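Choline kinase (Streptococcus pneumoniae, PDB 4R78) probably catalyses the ATP-dependent phosphorylation of choline, and holds AMP in the nucleotide site of a protein kinase-like fold. Local coordinates at residues 59-64 with 108-113; 78-83 with 216-221; 84-89 with 139-144. All blocks are in the same frame, centred on the assembly; numbering follows the deposited sequence.

Contact 1: 59-64 with 108-113; sequences NKQYIV and NEYIES. With AMP (adenosine monophosphate), chain C.
Tyr110 lays its ring between Gln61 and Ile63. With CG anti to the backbone N (chi1 175°), the ring swings back beside strand 61-66 and runs alongside the Gln61 side chain, both pointing the same way. The Gln61 amide is turned about 50° from the ring plane, its OE1 3.5 Å from Tyr110 CE2. Across the ring from there, Ile63 reaches the edge, bringing CD1 to 3.4 Å from Tyr110 CD1. The same isoleucine packs against the nucleotide: its CG1 is 3.6 Å from C5 of AMP, and CG2 sits near N7 and C8.

The backbones meet in the five-stranded antiparallel sheet, where Ile63 and Asn108 form a hydrogen-bonded pair. Asn108 N gives Ile63 O an almost straight bond of 2.8 Å, whereas Ile63 N meets Asn108 O tilted out of the carbonyl plane. Beyond this pair the chain leaves the sheet as the hinge of the kinase-like fold and reads the adenine with its backbone: Ile111 N donates to N1 of AMP at 2.8 Å, and Glu109 O lies 2.7 Å from N6. Where the strands part, a water fills in, accepting from Tyr110 N and donating to Gln61 O at 2.7 Å. The Tyr62 ring has Asn108 O at its edge, near the ring plane, and meets Tyr97 edge-to-face.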
loop_
_atom_site.group_PDB
_atom_site.type_symbol
_atom_site.label_atom_id
_atom_site.label_comp_id
_atom_site.label_asym_id
_atom_site.label_seq_id
_atom_site.Cartn_x
_atom_site.Cartn_y
_atom_site.Cartn_z
ATOM N N ASN A 59 -8.386 -3.553 -29.087
ATOM C CA ASN A 59 -7.791 -2.231 -29.293
ATOM C C ASN A 59 -7.164 -1.624 -28.046
ATOM O O ASN A 59 -6.702 -0.478 -28.071
ATOM C CB ASN A 59 -8.845 -1.258 -29.827
ATOM C CG ASN A 59 -9.312 -1.604 -31.223
ATOM O OD1 ASN A 59 -10.507 -1.546 -31.515
ATOM N ND2 ASN A 59 -8.374 -1.954 -32.098
ATOM N N LYS A 60 -7.147 -2.385 -26.955
ATOM C CA LYS A 60 -6.780 -1.826 -25.665
ATOM C C LYS A 60 -6.053 -2.811 -24.762
ATOM O O LYS A 60 -6.315 -4.012 -24.792
ATOM C CB LYS A 60 -8.034 -1.319 -24.951
ATOM C CG LYS A 60 -7.770 -0.237 -23.929
ATOM C CD LYS A 60 -7.880 1.135 -24.550
ATOM C CE LYS A 60 -7.329 2.206 -23.630
ATOM N NZ LYS A 60 -7.930 2.143 -22.271
ATOM N N GLN A 61 -5.130 -2.279 -23.968
ATOM C CA GLN A 61 -4.491 -3.031 -22.896
ATOM C C GLN A 61 -4.898 -2.411 -21.567
ATOM O O GLN A 61 -5.024 -1.189 -21.466
ATOM C CB GLN A 61 -2.971 -2.996 -23.041
ATOM C CG GLN A 61 -2.453 -3.641 -24.319
ATOM C CD GLN A 61 -0.941 -3.728 -24.351
ATOM O OE1 GLN A 61 -0.345 -4.599 -23.721
ATOM N NE2 GLN A 61 -0.312 -2.826 -25.096
ATOM N N TYR A 62 -5.108 -3.254 -20.559
ATOM C CA TYR A 62 -5.475 -2.789 -19.224
ATOM C C TYR A 62 -4.604 -3.433 -18.157
ATOM O O TYR A 62 -4.286 -4.619 -18.238
ATOM C CB TYR A 62 -6.928 -3.129 -18.906
ATOM C CG TYR A 62 -7.972 -2.499 -19.796
ATOM C CD1 TYR A 62 -8.413 -1.195 -19.574
ATOM C CD2 TYR A 62 -8.542 -3.222 -20.841
ATOM C CE1 TYR A 62 -9.391 -0.618 -20.380
ATOM C CE2 TYR A 62 -9.519 -2.658 -21.657
ATOM C CZ TYR A 62 -9.938 -1.357 -21.419
ATOM O OH TYR A 62 -10.902 -0.787 -22.219
ATOM N N ILE A 63 -4.239 -2.639 -17.156
ATOM C CA ILE A 63 -3.591 -3.138 -15.947
ATOM C C ILE A 63 -4.683 -3.479 -14.936
ATOM O O ILE A 63 -5.556 -2.659 -14.657
ATOM C CB ILE A 63 -2.596 -2.090 -15.373
ATOM C CG1 ILE A 63 -1.355 -1.967 -16.274
ATOM C CG2 ILE A 63 -2.224 -2.403 -13.919
ATOM C CD1 ILE A 63 -0.461 -3.211 -16.331
ATOM N N VAL A 64 -4.635 -4.699 -14.409
ATOM C CA VAL A 64 -5.662 -5.186 -13.495
ATOM C C VAL A 64 -5.055 -5.527 -12.136
ATOM O O VAL A 64 -4.032 -6.216 -12.055
ATOM C CB VAL A 64 -6.408 -6.417 -14.079
ATOM C CG1 VAL A 64 -7.510 -6.876 -13.139
ATOM C CG2 VAL A 64 -6.992 -6.095 -15.452
ATOM N N ASN A 108 -7.256 -0.492 -14.747
ATOM C CA ASN A 108 -6.634 0.801 -15.018
ATOM C C ASN A 108 -5.989 0.852 -16.396
ATOM O O ASN A 108 -5.806 -0.180 -17.046
ATOM C CB ASN A 108 -5.567 1.099 -13.952
ATOM C CG ASN A 108 -6.153 1.636 -12.653
ATOM O OD1 ASN A 108 -7.367 1.771 -12.501
ATOM N ND2 ASN A 108 -5.281 1.945 -11.703
ATOM N N GLU A 109 -5.637 2.060 -16.829
ATOM C CA GLU A 109 -4.860 2.237 -18.050
ATOM C C GLU A 109 -3.526 1.497 -17.966
ATOM O O GLU A 109 -2.933 1.375 -16.887
ATOM C CB GLU A 109 -4.628 3.727 -18.335
ATOM C CG GLU A 109 -3.710 4.432 -17.332
ATOM C CD GLU A 109 -3.361 5.851 -17.730
ATOM O OE1 GLU A 109 -3.291 6.707 -16.828
ATOM O OE2 GLU A 109 -3.160 6.115 -18.938
ATOM N N TYR A 110 -3.079 0.988 -19.110
ATOM C CA TYR A 110 -1.736 0.438 -19.241
ATOM C C TYR A 110 -0.846 1.490 -19.887
ATOM O O TYR A 110 -1.131 1.976 -20.985
ATOM C CB TYR A 110 -1.746 -0.848 -20.077
ATOM C CG TYR A 110 -0.373 -1.433 -20.372
ATOM C CD1 TYR A 110 0.449 -1.897 -19.345
ATOM C CD2 TYR A 110 0.093 -1.536 -21.680
ATOM C CE1 TYR A 110 1.704 -2.441 -19.611
ATOM C CE2 TYR A 110 1.345 -2.082 -21.958
ATOM C CZ TYR A 110 2.143 -2.530 -20.919
ATOM O OH TYR A 110 3.385 -3.068 -21.187
ATOM N N ILE A 111 0.218 1.852 -19.185
ATOM C CA ILE A 111 1.195 2.791 -19.706
ATOM C C ILE A 111 2.353 2.004 -20.303
ATOM O O ILE A 111 3.101 1.337 -19.581
ATOM C CB ILE A 111 1.690 3.762 -18.616
ATOM C CG1 ILE A 111 0.499 4.527 -18.019
ATOM C CG2 ILE A 111 2.748 4.716 -19.189
ATOM C CD1 ILE A 111 0.846 5.424 -16.858
ATOM N N GLU A 112 2.476 2.075 -21.626
ATOM C CA GLU A 112 3.526 1.360 -22.342
ATOM C C GLU A 112 4.908 1.900 -22.010
ATOM O O GLU A 112 5.105 3.117 -21.925
ATOM C CB GLU A 112 3.300 1.413 -23.852
ATOM C CG GLU A 112 2.450 0.275 -24.387
ATOM C CD GLU A 112 2.974 -0.278 -25.701
ATOM O OE1 GLU A 112 3.338 0.522 -26.592
ATOM O OE2 GLU A 112 3.024 -1.519 -25.839
ATOM N N SER A 113 5.847 0.976 -21.819
ATOM C CA SER A 113 7.253 1.289 -21.538
ATOM C C SER A 113 7.431 2.102 -20.252
ATOM O O SER A 113 8.386 2.871 -20.114
ATOM C CB SER A 113 7.905 1.992 -22.735
ATOM O OG SER A 113 7.886 1.153 -23.878
HETATM P P AMP C . 2.620 -3.294 -7.348
HETATM O O1P AMP C . 2.041 -3.603 -5.989
HETATM O O2P AMP C . 3.670 -4.273 -7.816
HETATM O O3P AMP C . 2.985 -1.843 -7.550
HETATM O "O5'" AMP C . 1.399 -3.520 -8.373
HETATM C "C5'" AMP C . 1.290 -2.725 -9.552
HETATM C "C4'" AMP C . 2.481 -2.986 -10.464
HETATM O "O4'" AMP C . 2.036 -3.116 -11.819
HETATM C "C3'" AMP C . 3.472 -1.833 -10.432
HETATM O "O3'" AMP C . 4.623 -2.165 -9.648
HETATM C "C2'" AMP C . 3.841 -1.582 -11.881
HETATM O "O2'" AMP C . 5.055 -2.254 -12.212
HETATM C "C1'" AMP C . 2.722 -2.210 -12.693
HETATM N N9 AMP C . 1.792 -1.160 -13.191
HETATM C C8 AMP C . 0.793 -0.595 -12.486
HETATM N N7 AMP C . 0.118 0.326 -13.216
HETATM C C5 AMP C . 0.686 0.356 -14.431
HETATM C C6 AMP C . 0.460 1.106 -15.687
HETATM N N6 AMP C . -0.537 2.020 -15.769
HETATM N N1 AMP C . 1.273 0.844 -16.738
HETATM C C2 AMP C . 2.267 -0.064 -16.659
HETATM N N3 AMP C . 2.529 -0.782 -15.547
HETATM C C4 AMP C . 1.790 -0.623 -14.417
HETATM O O HOH W 1 -4.748 1.457 -21.498
#

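Contact 2: 78-83 with 216-221; sequences QDEKYN and EYSSMN
The carboxylate of Glu80 has Glu216 O over one face, with the Glu80 CD atom 3.1 Å from that carbonyl oxygen, while Asn83 ND2 lies off toward the other face. At the edge of the carboxylate, near its plane, sits Ser218, with Ser218 O 2.6 Å from Glu80 OE1 and Ser218 OG 2.8 Å from Glu80 OE2. The hydroxyl lies within bonding distance of OE2, and Trp215 O is a second acceptor for it. A bend at chi2 (-57°) turns the acid across to the loop.

Asn83, one helical turn further on, gives OE2 a weak bond of 3.3 Å from ND2; its OD1 is taken by Arg144 N, which helps fix how the amide is turned. Helix 77-87, which follows strand 61-66 in the chain, probably corresponds to helix C of protein kinases. The loop of 216-221 starts just after Asp214 of the AMP pocket. Glu216 points its own side chain away from the helix, to a salt bridge with Lys106, and Tyr217 stacks edge-to-face with Trp271.

This is a buried acid facing backbone carbonyls, and two oxygens only 2.6 Å apart are hard to reconcile with two bare acceptors. A proton probably lies between them, most simply that of the Glu80 acid, in which case helix and loop would meet through a short, uncharged link.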
loop_
_atom_site.group_PDB
_atom_site.type_symbol
_atom_site.label_atom_id
_atom_site.label_comp_id
_atom_site.label_asym_id
_atom_site.label_seq_id
_atom_site.Cartn_x
_atom_site.Cartn_y
_atom_site.Cartn_z
ATOM N N GLN A 78 -15.936 -0.086 -1.015
ATOM C CA GLN A 78 -16.671 1.147 -1.269
ATOM C C GLN A 78 -15.925 2.377 -0.776
ATOM O O GLN A 78 -15.895 3.395 -1.470
ATOM C CB GLN A 78 -18.083 1.053 -0.715
ATOM C CG GLN A 78 -18.922 0.124 -1.562
ATOM C CD GLN A 78 -20.397 0.391 -1.462
ATOM O OE1 GLN A 78 -21.060 0.655 -2.467
ATOM N NE2 GLN A 78 -20.928 0.310 -0.253
ATOM N N ASP A 79 -15.298 2.280 0.398
ATOM C CA ASP A 79 -14.429 3.354 0.879
ATOM C C ASP A 79 -13.408 3.696 -0.196
ATOM O O ASP A 79 -13.212 4.866 -0.526
ATOM C CB ASP A 79 -13.661 2.932 2.133
ATOM C CG ASP A 79 -14.470 3.057 3.416
ATOM O OD1 ASP A 79 -15.681 3.368 3.382
ATOM O OD2 ASP A 79 -13.863 2.807 4.478
ATOM N N GLU A 80 -12.771 2.662 -0.748
ATOM C CA GLU A 80 -11.662 2.851 -1.673
ATOM C C GLU A 80 -12.107 3.282 -3.063
ATOM O O GLU A 80 -11.368 3.979 -3.760
ATOM C CB GLU A 80 -10.779 1.602 -1.729
ATOM C CG GLU A 80 -10.114 1.262 -0.388
ATOM C CD GLU A 80 -9.259 2.389 0.175
ATOM O OE1 GLU A 80 -9.013 2.364 1.397
ATOM O OE2 GLU A 80 -8.842 3.291 -0.591
ATOM N N LYS A 81 -13.315 2.879 -3.460
ATOM C CA LYS A 81 -13.891 3.361 -4.713
ATOM C C LYS A 81 -14.161 4.863 -4.616
ATOM O O LYS A 81 -13.866 5.615 -5.547
ATOM C CB LYS A 81 -15.162 2.590 -5.093
ATOM C CG LYS A 81 -15.662 2.925 -6.488
ATOM C CD LYS A 81 -16.648 1.902 -7.002
ATOM C CE LYS A 81 -17.051 2.237 -8.426
ATOM N NZ LYS A 81 -17.809 1.117 -9.045
ATOM N N TYR A 82 -14.699 5.298 -3.478
ATOM C CA TYR A 82 -14.875 6.722 -3.223
ATOM C C TYR A 82 -13.535 7.447 -3.181
ATOM O O TYR A 82 -13.384 8.522 -3.761
ATOM C CB TYR A 82 -15.630 6.979 -1.917
ATOM C CG TYR A 82 -15.697 8.453 -1.579
ATOM C CD1 TYR A 82 -16.467 9.327 -2.352
ATOM C CD2 TYR A 82 -14.967 8.983 -0.514
ATOM C CE1 TYR A 82 -16.522 10.685 -2.066
ATOM C CE2 TYR A 82 -15.029 10.346 -0.207
ATOM C CZ TYR A 82 -15.800 11.188 -0.996
ATOM O OH TYR A 82 -15.866 12.535 -0.721
ATOM N N ASN A 83 -12.561 6.861 -2.492
ATOM C CA ASN A 83 -11.259 7.500 -2.399
ATOM C C ASN A 83 -10.641 7.744 -3.772
ATOM O O ASN A 83 -10.028 8.785 -3.991
ATOM C CB ASN A 83 -10.326 6.730 -1.463
ATOM C CG ASN A 83 -10.771 6.815 -0.004
ATOM O OD1 ASN A 83 -11.666 7.588 0.339
ATOM N ND2 ASN A 83 -10.155 6.013 0.854
ATOM N N GLU A 216 -5.243 1.162 -2.603
ATOM C CA GLU A 216 -6.206 0.251 -1.959
ATOM C C GLU A 216 -6.277 0.361 -0.440
ATOM O O GLU A 216 -7.295 0.018 0.157
ATOM C CB GLU A 216 -5.938 -1.210 -2.342
ATOM C CG GLU A 216 -6.410 -1.593 -3.742
ATOM C CD GLU A 216 -5.685 -0.833 -4.844
ATOM O OE1 GLU A 216 -4.441 -0.732 -4.775
ATOM O OE2 GLU A 216 -6.368 -0.332 -5.763
ATOM N N TYR A 217 -5.193 0.820 0.182
ATOM C CA TYR A 217 -5.148 0.948 1.635
ATOM C C TYR A 217 -5.387 2.369 2.121
ATOM O O TYR A 217 -5.406 2.612 3.335
ATOM C CB TYR A 217 -3.820 0.411 2.173
ATOM C CG TYR A 217 -3.623 -1.059 1.887
ATOM C CD1 TYR A 217 -4.172 -2.032 2.722
ATOM C CD2 TYR A 217 -2.905 -1.476 0.767
ATOM C CE1 TYR A 217 -4.001 -3.386 2.453
ATOM C CE2 TYR A 217 -2.726 -2.827 0.489
ATOM C CZ TYR A 217 -3.278 -3.773 1.338
ATOM O OH TYR A 217 -3.100 -5.112 1.066
ATOM N N SER A 218 -5.596 3.294 1.185
ATOM C CA SER A 218 -5.682 4.719 1.531
ATOM C C SER A 218 -6.753 4.995 2.586
ATOM O O SER A 218 -7.843 4.407 2.574
ATOM C CB SER A 218 -5.874 5.606 0.290
ATOM O OG SER A 218 -7.183 5.496 -0.255
ATOM N N SER A 219 -6.423 5.897 3.504
ATOM C CA SER A 219 -7.219 6.098 4.699
ATOM C C SER A 219 -6.755 7.361 5.395
ATOM O O SER A 219 -5.660 7.867 5.119
ATOM C CB SER A 219 -7.032 4.901 5.639
ATOM O OG SER A 219 -7.934 4.952 6.723
ATOM N N MET A 220 -7.591 7.876 6.291
ATOM C CA MET A 220 -7.172 8.962 7.171
ATOM C C MET A 220 -6.260 8.398 8.256
ATOM O O MET A 220 -6.604 7.419 8.930
ATOM C CB MET A 220 -8.377 9.673 7.788
ATOM C CG MET A 220 -9.350 10.241 6.762
ATOM S SD MET A 220 -8.599 11.458 5.671
ATOM C CE MET A 220 -8.585 12.891 6.753
ATOM N N ASN A 221 -5.093 9.020 8.413
ATOM C CA ASN A 221 -4.060 8.545 9.336
ATOM C C ASN A 221 -3.076 9.669 9.655
ATOM O O ASN A 221 -3.182 10.775 9.118
ATOM C CB ASN A 221 -3.324 7.344 8.721
ATOM C CG ASN A 221 -2.645 6.454 9.761
ATOM O OD1 ASN A 221 -2.738 6.680 10.965
ATOM N ND2 ASN A 221 -1.955 5.425 9.282
#

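Contact 3: 84-89 with 139-144; sequences LELLKD and SAKELR
Leu86, near the end of helix 77-87, faces Lys141 in an irregular stretch of chain, their CA atoms 7.4 Å apart. The two side chains run antiparallel, one passing alongside the other, so the lysine's methylene groups follow the leucine and its ammonium arrives at the helix end. The chain is extended until chi4 (-70°), where it turns NZ inward to donate two bonds. One goes to the carbonyl, Leu86 O, at 2.8 Å. The other, 2.9 Å from Lys141 NZ to Asp89 OD1, is a salt bridge made on the syn side of the carboxylate, 22° out of its plane; the aspartate reaches over to meet the lysine.

What is joined here is the C-terminal end of helix 77-87, the probable counterpart of helix C in protein kinases, and the loop between helices 126-137 and 149-159. That loop begins with an ST turn, in which Ser139 OG accepts from Lys141 N at 3.1 Å, with Ala140 at the turn in a left-handed conformation.

Past the lysine the contact becomes apolar. Leu143 puts CD2 against both helix leucines, 3.8 Å from Leu86 CD2 and also 3.8 Å from Leu87 CG, and crosses Leu87 at about a right angle. The Leu86 CD2 methyl also presses on the backbone at Glu142 O, 3.4 Å away, while the Glu142 carboxylate turns aside to a salt bridge with Arg190.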
loop_
_atom_site.group_PDB
_atom_site.type_symbol
_atom_site.label_atom_id
_atom_site.label_comp_id
_atom_site.label_asym_id
_atom_site.label_seq_id
_atom_site.Cartn_x
_atom_site.Cartn_y
_atom_site.Cartn_z
ATOM N N LEU A 84 -10.850 6.814 -4.705
ATOM C CA LEU A 84 -10.391 6.998 -6.085
ATOM C C LEU A 84 -10.992 8.250 -6.717
ATOM O O LEU A 84 -10.266 9.094 -7.246
ATOM C CB LEU A 84 -10.729 5.780 -6.952
ATOM C CG LEU A 84 -9.813 4.559 -7.038
ATOM C CD1 LEU A 84 -10.254 3.699 -8.212
ATOM C CD2 LEU A 84 -8.348 4.942 -7.196
ATOM N N GLU A 85 -12.319 8.367 -6.671
ATOM C CA GLU A 85 -12.981 9.523 -7.291
ATOM C C GLU A 85 -12.700 10.832 -6.549
ATOM O O GLU A 85 -12.679 11.900 -7.162
ATOM C CB GLU A 85 -14.487 9.279 -7.509
ATOM C CG GLU A 85 -15.320 9.150 -6.249
ATOM C CD GLU A 85 -16.683 8.498 -6.476
ATOM O OE1 GLU A 85 -17.285 8.090 -5.470
ATOM O OE2 GLU A 85 -17.153 8.386 -7.634
ATOM N N LEU A 86 -12.451 10.734 -5.245
ATOM C CA LEU A 86 -12.076 11.896 -4.444
ATOM C C LEU A 86 -10.650 12.363 -4.747
ATOM O O LEU A 86 -10.398 13.564 -4.855
ATOM C CB LEU A 86 -12.239 11.598 -2.949
ATOM C CG LEU A 86 -11.728 12.642 -1.944
ATOM C CD1 LEU A 86 -12.352 14.019 -2.181
ATOM C CD2 LEU A 86 -11.978 12.189 -0.523
ATOM N N LEU A 87 -9.727 11.415 -4.895
ATOM C CA LEU A 87 -8.312 11.745 -5.071
ATOM C C LEU A 87 -7.920 12.054 -6.512
ATOM O O LEU A 87 -6.805 12.525 -6.763
ATOM C CB LEU A 87 -7.430 10.622 -4.525
ATOM C CG LEU A 87 -7.409 10.449 -3.006
ATOM C CD1 LEU A 87 -6.793 9.114 -2.649
ATOM C CD2 LEU A 87 -6.666 11.595 -2.335
ATOM N N LYS A 88 -8.835 11.802 -7.449
ATOM C CA LYS A 88 -8.525 11.894 -8.879
ATOM C C LYS A 88 -7.882 13.221 -9.288
ATOM O O LYS A 88 -6.902 13.223 -10.034
ATOM C CB LYS A 88 -9.760 11.613 -9.743
ATOM C CG LYS A 88 -9.423 11.484 -11.229
ATOM C CD LYS A 88 -10.660 11.364 -12.099
ATOM C CE LYS A 88 -10.284 11.334 -13.573
ATOM N NZ LYS A 88 -9.588 12.577 -14.003
ATOM N N ASP A 89 -8.416 14.337 -8.795
ATOM C CA ASP A 89 -7.930 15.650 -9.239
ATOM C C ASP A 89 -6.547 16.052 -8.715
ATOM O O ASP A 89 -6.020 17.097 -9.097
ATOM C CB ASP A 89 -8.979 16.763 -9.041
ATOM C CG ASP A 89 -9.328 17.012 -7.583
ATOM O OD1 ASP A 89 -8.567 16.596 -6.688
ATOM O OD2 ASP A 89 -10.375 17.649 -7.340
ATOM N N SER A 139 -3.777 17.784 1.090
ATOM C CA SER A 139 -4.888 17.830 0.130
ATOM C C SER A 139 -6.187 18.370 0.725
ATOM O O SER A 139 -7.068 18.811 -0.019
ATOM C CB SER A 139 -5.147 16.440 -0.451
ATOM O OG SER A 139 -5.796 15.609 0.500
ATOM N N ALA A 140 -6.286 18.329 2.055
ATOM C CA ALA A 140 -7.504 18.655 2.811
ATOM C C ALA A 140 -8.677 17.723 2.492
ATOM O O ALA A 140 -9.807 17.969 2.920
ATOM C CB ALA A 140 -7.904 20.128 2.621
ATOM N N LYS A 141 -8.402 16.647 1.754
ATOM C CA LYS A 141 -9.443 15.700 1.374
ATOM C C LYS A 141 -9.779 14.780 2.534
ATOM O O LYS A 141 -8.885 14.325 3.259
ATOM C CB LYS A 141 -9.026 14.896 0.138
ATOM C CG LYS A 141 -8.892 15.754 -1.109
ATOM C CD LYS A 141 -8.369 14.979 -2.300
ATOM C CE LYS A 141 -8.390 15.850 -3.557
ATOM N NZ LYS A 141 -9.762 16.148 -4.075
ATOM N N GLU A 142 -11.074 14.530 2.710
ATOM C CA GLU A 142 -11.567 13.657 3.760
ATOM C C GLU A 142 -11.875 12.284 3.174
ATOM O O GLU A 142 -12.982 12.024 2.689
ATOM C CB GLU A 142 -12.804 14.270 4.424
ATOM C CG GLU A 142 -12.520 15.551 5.213
ATOM C CD GLU A 142 -11.791 15.299 6.526
ATOM O OE1 GLU A 142 -12.023 14.240 7.152
ATOM O OE2 GLU A 142 -10.989 16.170 6.933
ATOM N N LEU A 143 -10.872 11.414 3.206
ATOM C CA LEU A 143 -11.018 10.055 2.699
ATOM C C LEU A 143 -11.990 9.273 3.560
ATOM O O LEU A 143 -12.163 9.563 4.749
ATOM C CB LEU A 143 -9.670 9.323 2.696
ATOM C CG LEU A 143 -8.492 9.944 1.937
ATOM C CD1 LEU A 143 -7.296 9.001 1.945
ATOM C CD2 LEU A 143 -8.874 10.325 0.513
ATOM N N ARG A 144 -12.631 8.284 2.949
ATOM C CA ARG A 144 -13.389 7.306 3.703
ATOM C C ARG A 144 -12.434 6.250 4.239
ATOM O O ARG A 144 -11.625 5.688 3.494
ATOM C CB ARG A 144 -14.488 6.687 2.843
ATOM C CG ARG A 144 -15.727 7.567 2.762
ATOM C CD ARG A 144 -16.805 6.978 1.862
ATOM N NE ARG A 144 -17.144 5.606 2.225
ATOM C CZ ARG A 144 -18.169 4.923 1.721
ATOM N NH1 ARG A 144 -18.982 5.486 0.832
ATOM N NH2 ARG A 144 -18.385 3.673 2.113
#

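In the fold
After helix 20-30 and two strands, the chain lays down strand 61-66, then helix 77-87, which carries the first halves of contacts 2 and 3. Contact 1 closes first, when 108-113 returns to the strand and leaves the sheet at the hinge. Contact 3 closes next, tying the far end of the helix to the loop between helices 126-137 and 149-159, and contact 2 last, tying it to the loop between strand 210-212 and helix 223-233. Contact 3 thus nests within contact 2, and contact 1 crosses both. Contacts 2 and 3, centres about 9 Å apart, are joined by a salt bridge from Asp79 to Arg144; contact 1 stands about 23 Å from either, centre to centre.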